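Local coordinates for putative secreted salivary protein (Xenopsylla cheopis, PDB 5K6D) that inhibits the host voltage-gated sodium channel Nav1.5 as a secreted, disulfide-rich toxin of flea saliva, at residues 2-10 / 17-28; 49-60 / 70-78. All blocks are in the same frame, centred on the assembly; numbering follows the deposited sequence.

Interaction 1. Residues 2-10 / 17-28; sequences WKVSERCLK and ADQEIGNGLATA
W2 and I21 lie side by side, pointing the same way, with I21 CD1 3.3 Å from W2 CE3, oblique to the indole. A chi1 of 53° places I21 CG1 between its backbone N and carbonyl carbon, and the extended chi2 carries CD1 on to the indole. A second carbon, A26 CB, comes in obliquely 3.8 Å from W2 CZ3, and V4 CG1 lies over one face of the indole near its rim. V4 turns its other branch to I21, CG2 to CG2 at 4.0 Å, the two side chains crossing at about a right angle. Behind this tight apolar layer, strands 3-4 and 19-20 form a short antiparallel pair with a classic beta bulge, D18 and Q19 both facing V4. Q19 N donates to V4 O in the carbonyl plane (2.8 Å), and V4 N returns a bond to Q19 O. S5 N-caps helix 6-10, its OG accepting from C8 N at 3.0 Å. The outer side is looser and polar. E20 OE2 takes the W2 N-H on its syn side at 3.2 Å, while E20 OE1 makes a long salt bridge with K3 NZ, 3.7 Å. A water bridges E6 N and D18 OD1; Q16 binds D18 OD2.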
# COMPACT_ATOMS: atom_id res chain seq x y z
N TRP A 2 7.79 11.65 -3.03
CA TRP A 2 7.78 10.23 -3.31
C TRP A 2 6.93 9.95 -4.53
O TRP A 2 5.76 10.33 -4.58
CB TRP A 2 7.25 9.46 -2.10
CG TRP A 2 7.36 7.97 -2.17
CD1 TRP A 2 8.18 7.22 -2.97
CD2 TRP A 2 6.60 7.05 -1.40
NE1 TRP A 2 7.97 5.88 -2.73
CE2 TRP A 2 7.01 5.75 -1.76
CE3 TRP A 2 5.61 7.19 -0.42
CZ2 TRP A 2 6.46 4.62 -1.19
CZ3 TRP A 2 5.07 6.07 0.14
CH2 TRP A 2 5.49 4.80 -0.24
N LYS A 3 7.53 9.29 -5.50
CA LYS A 3 6.80 8.83 -6.67
C LYS A 3 6.63 7.32 -6.62
O LYS A 3 7.56 6.59 -6.27
CB LYS A 3 7.52 9.23 -7.96
CG LYS A 3 7.60 10.74 -8.16
CD LYS A 3 8.09 11.08 -9.56
CE LYS A 3 8.43 12.55 -9.68
NZ LYS A 3 9.57 12.93 -8.80
N VAL A 4 5.44 6.85 -6.97
CA VAL A 4 5.15 5.43 -6.98
C VAL A 4 4.47 5.06 -8.30
O VAL A 4 4.07 5.93 -9.07
CB VAL A 4 4.23 5.01 -5.80
CG1 VAL A 4 4.91 5.29 -4.46
CG2 VAL A 4 2.88 5.71 -5.88
N SER A 5 4.35 3.77 -8.56
CA SER A 5 3.77 3.31 -9.82
C SER A 5 2.26 3.10 -9.74
O SER A 5 1.70 3.00 -8.64
CB SER A 5 4.43 2.01 -10.25
OG SER A 5 4.11 0.99 -9.32
N GLU A 6 1.61 3.01 -10.89
CA GLU A 6 0.23 2.55 -10.93
C GLU A 6 0.06 1.21 -10.22
O GLU A 6 -0.91 0.98 -9.51
CB GLU A 6 -0.27 2.41 -12.36
CG GLU A 6 -0.39 3.69 -13.13
CD GLU A 6 -1.06 3.51 -14.48
OE1 GLU A 6 -1.18 2.37 -14.96
OE2 GLU A 6 -1.49 4.53 -15.07
N ARG A 7 1.01 0.30 -10.44
CA ARG A 7 0.96 -1.00 -9.79
C ARG A 7 0.91 -0.86 -8.27
O ARG A 7 0.17 -1.57 -7.60
CB ARG A 7 2.15 -1.84 -10.20
CG ARG A 7 2.11 -2.27 -11.64
CD ARG A 7 3.36 -3.03 -11.99
NE ARG A 7 3.42 -4.35 -11.36
CZ ARG A 7 4.38 -4.76 -10.54
NH1 ARG A 7 5.39 -3.96 -10.18
NH2 ARG A 7 4.33 -6.00 -10.07
N CYS A 8 1.69 0.08 -7.74
CA CYS A 8 1.65 0.35 -6.32
C CYS A 8 0.24 0.74 -5.87
O CYS A 8 -0.29 0.16 -4.92
CB CYS A 8 2.65 1.46 -5.98
SG CYS A 8 2.46 2.20 -4.36
N LEU A 9 -0.35 1.71 -6.56
CA LEU A 9 -1.59 2.31 -6.10
C LEU A 9 -2.83 1.47 -6.41
O LEU A 9 -3.64 1.22 -5.52
CB LEU A 9 -1.76 3.71 -6.71
CG LEU A 9 -0.71 4.74 -6.27
CD1 LEU A 9 -0.91 6.06 -6.97
CD2 LEU A 9 -0.76 4.94 -4.76
N LYS A 10 -2.99 1.05 -7.66
CA LYS A 10 -4.21 0.31 -8.01
C LYS A 10 -3.98 -1.20 -8.13
O LYS A 10 -4.95 -1.96 -8.26
CB LYS A 10 -4.85 0.86 -9.29
CG LYS A 10 -4.05 0.72 -10.56
CD LYS A 10 -4.83 1.30 -11.75
CE LYS A 10 -4.11 1.08 -13.07
NZ LYS A 10 -4.90 1.66 -14.20
N ALA A 17 7.88 4.25 -11.57
CA ALA A 17 7.40 5.05 -10.44
C ALA A 17 7.31 6.51 -10.84
O ALA A 17 8.29 7.26 -10.71
CB ALA A 17 8.31 4.87 -9.25
N ASP A 18 6.16 6.93 -11.34
CA ASP A 18 6.03 8.33 -11.74
C ASP A 18 4.75 9.02 -11.24
O ASP A 18 4.41 10.10 -11.72
CB ASP A 18 6.11 8.44 -13.27
CG ASP A 18 5.06 7.62 -13.99
OD1 ASP A 18 4.12 7.11 -13.33
OD2 ASP A 18 5.17 7.49 -15.23
N GLN A 19 4.07 8.41 -10.27
CA GLN A 19 2.89 9.03 -9.67
C GLN A 19 3.25 9.70 -8.35
O GLN A 19 3.69 9.04 -7.41
CB GLN A 19 1.79 8.00 -9.43
CG GLN A 19 1.44 7.18 -10.66
CD GLN A 19 -0.05 6.93 -10.76
OE1 GLN A 19 -0.53 5.84 -10.44
NE2 GLN A 19 -0.78 7.94 -11.20
N GLU A 20 3.06 11.01 -8.29
CA GLU A 20 3.41 11.78 -7.11
C GLU A 20 2.33 11.68 -6.05
O GLU A 20 1.16 11.92 -6.32
CB GLU A 20 3.62 13.25 -7.48
CG GLU A 20 4.15 14.10 -6.34
CD GLU A 20 5.59 13.77 -6.00
OE1 GLU A 20 6.40 13.65 -6.94
OE2 GLU A 20 5.90 13.61 -4.80
N ILE A 21 2.71 11.36 -4.82
CA ILE A 21 1.68 11.29 -3.79
C ILE A 21 1.93 12.27 -2.64
O ILE A 21 1.13 12.37 -1.72
CB ILE A 21 1.55 9.87 -3.27
CG1 ILE A 21 2.92 9.37 -2.83
CG2 ILE A 21 1.00 8.94 -4.36
CD1 ILE A 21 2.85 8.14 -2.02
N GLY A 22 3.03 13.02 -2.71
CA GLY A 22 3.31 14.03 -1.70
C GLY A 22 4.04 13.47 -0.49
O GLY A 22 4.88 12.58 -0.62
N ASN A 23 3.69 13.97 0.69
CA ASN A 23 4.41 13.63 1.92
C ASN A 23 3.76 12.56 2.80
O ASN A 23 4.32 12.18 3.83
CB ASN A 23 4.63 14.89 2.75
CG ASN A 23 5.55 15.88 2.08
OD1 ASN A 23 6.46 15.50 1.35
ND2 ASN A 23 5.31 17.16 2.32
N GLY A 24 2.59 12.09 2.41
CA GLY A 24 1.87 11.13 3.23
C GLY A 24 2.15 9.69 2.85
O GLY A 24 3.20 9.37 2.28
N LEU A 25 1.20 8.81 3.16
CA LEU A 25 1.29 7.41 2.80
C LEU A 25 0.74 7.18 1.40
O LEU A 25 -0.11 7.95 0.93
CB LEU A 25 0.51 6.55 3.80
CG LEU A 25 0.89 6.75 5.27
CD1 LEU A 25 0.05 5.83 6.15
CD2 LEU A 25 2.38 6.52 5.49
N ALA A 26 1.21 6.12 0.75
CA ALA A 26 0.64 5.66 -0.51
C ALA A 26 -0.49 4.68 -0.24
O ALA A 26 -0.30 3.70 0.49
CB ALA A 26 1.70 5.02 -1.37
N THR A 27 -1.65 4.92 -0.83
CA THR A 27 -2.74 3.98 -0.70
C THR A 27 -2.64 2.89 -1.75
O THR A 27 -2.86 3.12 -2.95
CB THR A 27 -4.09 4.67 -0.82
OG1 THR A 27 -4.20 5.68 0.19
CG2 THR A 27 -5.22 3.66 -0.67
N ALA A 28 -2.26 1.70 -1.30
CA ALA A 28 -2.22 0.51 -2.14
C ALA A 28 -3.58 -0.15 -2.03
O ALA A 28 -3.84 -0.96 -1.14
CB ALA A 28 -1.10 -0.42 -1.70
O HOH W 1 3.02 4.21 -13.07

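Interaction 2. Residues 49-60 / 70-78; sequences CTGVCLGSGGSC and KEDCYCKSK
Strands 57-60 and 73-76 run antiparallel at 157°, their axes 4.5 Å apart at closest approach, with G58 facing C75 and C60 facing C73 in non-hydrogen-bonded pairs. Together with helix 38-51 they build the cysteine-stabilised alpha/beta motif, in which two cysteines one helical turn apart bind the two of a Cys-X-Cys strand: C45 to C73 and C49 to C75. The C49 SG–C75 SG bond (2.0 Å) is twisted to a chi3 of -73°, and C49 SG also lies 3.3 Å from C73 SG, so the two bridges pack against each other. G58, bare of a side chain, lets C49 SG come within 3.6 Å of its CA, bringing the helix down close to the strand. On the other face Y74 and S59 form a hydrogen-bonded pair, Y74 N to S59 O being 2.8 Å. The same S59 O sits at the tyrosine ring edge, in plane, 3.7 Å from Y74 CD1; Y74 OH reaches N69 N. Toward the C-terminus, S56 OG, held over its own backbone by a chi1 of 60°, donates to S77 O from above the carbonyl plane. The aliphatic chain of K78 runs extended past the turn, its CE 3.3 Å from L54 O.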
# COMPACT_ATOMS: atom_id res chain seq x y z
N CYS A 49 4.30 -2.99 -0.24
CA CYS A 49 4.86 -1.68 0.02
C CYS A 49 6.36 -1.60 -0.26
O CYS A 49 6.82 -0.64 -0.87
CB CYS A 49 4.59 -1.26 1.47
SG CYS A 49 2.84 -0.97 1.81
N THR A 50 7.12 -2.59 0.19
CA THR A 50 8.56 -2.54 -0.03
C THR A 50 8.94 -2.98 -1.45
O THR A 50 9.87 -2.43 -2.05
CB THR A 50 9.34 -3.42 0.96
OG1 THR A 50 8.93 -4.79 0.81
CG2 THR A 50 9.11 -2.96 2.41
N GLY A 51 8.23 -3.97 -1.98
CA GLY A 51 8.61 -4.57 -3.25
C GLY A 51 8.02 -3.93 -4.48
O GLY A 51 8.59 -4.05 -5.56
N VAL A 52 6.87 -3.28 -4.34
CA VAL A 52 6.20 -2.67 -5.48
C VAL A 52 6.16 -1.15 -5.33
O VAL A 52 6.56 -0.43 -6.25
CB VAL A 52 4.77 -3.25 -5.69
CG1 VAL A 52 4.09 -2.59 -6.88
CG2 VAL A 52 4.83 -4.77 -5.90
N CYS A 53 5.72 -0.65 -4.18
CA CYS A 53 5.75 0.79 -3.93
C CYS A 53 7.16 1.32 -3.64
O CYS A 53 7.37 2.53 -3.68
CB CYS A 53 4.81 1.15 -2.77
SG CYS A 53 3.06 0.76 -3.05
N LEU A 54 8.09 0.43 -3.34
CA LEU A 54 9.48 0.78 -3.02
C LEU A 54 9.56 1.73 -1.83
O LEU A 54 10.38 2.65 -1.78
CB LEU A 54 10.18 1.38 -4.25
CG LEU A 54 10.06 0.55 -5.53
CD1 LEU A 54 10.82 1.22 -6.67
CD2 LEU A 54 10.54 -0.88 -5.33
N GLY A 55 8.69 1.48 -0.85
CA GLY A 55 8.71 2.20 0.41
C GLY A 55 9.42 1.41 1.49
O GLY A 55 10.10 0.41 1.21
N SER A 56 9.28 1.85 2.73
CA SER A 56 9.94 1.19 3.86
C SER A 56 9.10 0.07 4.47
O SER A 56 9.62 -0.81 5.14
CB SER A 56 10.27 2.22 4.94
OG SER A 56 9.09 2.84 5.41
N GLY A 57 7.79 0.11 4.23
CA GLY A 57 6.88 -0.86 4.80
C GLY A 57 5.47 -0.33 4.74
O GLY A 57 5.23 0.73 4.15
N GLY A 58 4.52 -1.04 5.32
CA GLY A 58 3.17 -0.54 5.35
C GLY A 58 2.28 -1.39 6.21
O GLY A 58 2.70 -2.43 6.73
N SER A 59 1.04 -0.95 6.37
CA SER A 59 0.08 -1.69 7.17
C SER A 59 -1.33 -1.53 6.61
O SER A 59 -1.63 -0.55 5.92
CB SER A 59 0.11 -1.23 8.63
OG SER A 59 -0.17 0.14 8.69
N CYS A 60 -2.18 -2.49 6.92
CA CYS A 60 -3.58 -2.46 6.49
C CYS A 60 -4.38 -1.40 7.23
O CYS A 60 -4.02 -0.97 8.34
CB CYS A 60 -4.22 -3.83 6.69
SG CYS A 60 -3.44 -5.19 5.77
N LYS A 70 -10.14 -0.72 5.74
CA LYS A 70 -9.53 -1.99 6.16
C LYS A 70 -9.11 -2.88 4.99
O LYS A 70 -8.28 -3.77 5.16
CB LYS A 70 -10.49 -2.76 7.07
CG LYS A 70 -11.74 -3.27 6.38
CD LYS A 70 -12.68 -3.91 7.38
CE LYS A 70 -14.08 -4.10 6.80
NZ LYS A 70 -14.12 -5.18 5.76
N GLU A 71 -9.67 -2.64 3.80
CA GLU A 71 -9.29 -3.42 2.63
C GLU A 71 -8.04 -2.87 1.95
O GLU A 71 -7.46 -3.54 1.09
CB GLU A 71 -10.44 -3.47 1.62
CG GLU A 71 -11.69 -4.14 2.16
CD GLU A 71 -12.73 -4.41 1.08
OE1 GLU A 71 -12.73 -3.69 0.06
OE2 GLU A 71 -13.53 -5.34 1.26
N ASP A 72 -7.64 -1.67 2.33
CA ASP A 72 -6.49 -1.03 1.72
C ASP A 72 -5.24 -1.17 2.57
O ASP A 72 -5.29 -1.37 3.78
CB ASP A 72 -6.77 0.46 1.44
CG ASP A 72 -7.82 0.67 0.37
OD1 ASP A 72 -8.16 -0.27 -0.38
OD2 ASP A 72 -8.31 1.82 0.26
N CYS A 73 -4.11 -1.07 1.88
CA CYS A 73 -2.78 -1.14 2.46
C CYS A 73 -2.17 0.25 2.35
O CYS A 73 -2.29 0.87 1.30
CB CYS A 73 -1.99 -2.20 1.71
SG CYS A 73 -0.21 -2.25 1.94
N TYR A 74 -1.53 0.73 3.40
CA TYR A 74 -1.00 2.09 3.44
C TYR A 74 0.51 2.04 3.61
O TYR A 74 1.02 1.59 4.65
CB TYR A 74 -1.68 2.90 4.55
CG TYR A 74 -3.17 3.00 4.31
CD1 TYR A 74 -4.04 2.03 4.77
CD2 TYR A 74 -3.70 4.08 3.60
CE1 TYR A 74 -5.40 2.11 4.53
CE2 TYR A 74 -5.06 4.17 3.36
CZ TYR A 74 -5.90 3.20 3.83
OH TYR A 74 -7.26 3.27 3.61
N CYS A 75 1.22 2.48 2.57
CA CYS A 75 2.66 2.35 2.50
C CYS A 75 3.39 3.62 2.88
O CYS A 75 3.03 4.71 2.44
CB CYS A 75 3.09 1.95 1.09
SG CYS A 75 2.33 0.45 0.46
N LYS A 76 4.45 3.45 3.66
CA LYS A 76 5.32 4.53 4.08
C LYS A 76 6.54 4.63 3.18
O LYS A 76 7.08 3.60 2.75
CB LYS A 76 5.74 4.30 5.53
CG LYS A 76 6.36 5.51 6.22
CD LYS A 76 6.68 5.22 7.69
CE LYS A 76 5.70 4.23 8.31
NZ LYS A 76 5.57 4.43 9.79
N SER A 77 7.00 5.84 2.90
CA SER A 77 8.18 6.04 2.07
C SER A 77 9.45 5.58 2.78
O SER A 77 9.45 5.33 3.99
CB SER A 77 8.33 7.51 1.69
OG SER A 77 8.80 8.25 2.81
N LYS A 78 10.53 5.48 2.02
CA LYS A 78 11.85 5.33 2.63
C LYS A 78 12.33 6.68 3.13
O LYS A 78 11.67 7.70 2.92
CB LYS A 78 12.85 4.74 1.63
CG LYS A 78 12.51 3.32 1.22
CD LYS A 78 13.47 2.79 0.17
CE LYS A 78 13.09 1.39 -0.27
NZ LYS A 78 13.93 0.89 -1.39
OXT LYS A 78 13.39 6.78 3.75
O HOH W 2 10.43 5.73 -0.75
O HOH W 3 1.52 2.25 7.32

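In the fold
The pair illustrates how a small secreted protein can combine covalent and non-covalent contacts. Interaction 2 is the inner one, about 4 Å between its centre and that of the chain, and is joined by a disulfide and strand pairing; interaction 1, about 9 Å out, has no disulfide between its own segments and combines a short strand pair with an aromatic and aliphatic cluster edged by charges. They share one sheet: strand 26-28 pairs with the central strand 73-76, A28 N lying 2.7 Å from C73 O. The C8–C53 disulfide ties helix 6-10 to the turn after helix 38-51, and the W2 indole of interaction 1 packs on interaction 2, its CZ3 3.4 Å from C75 O.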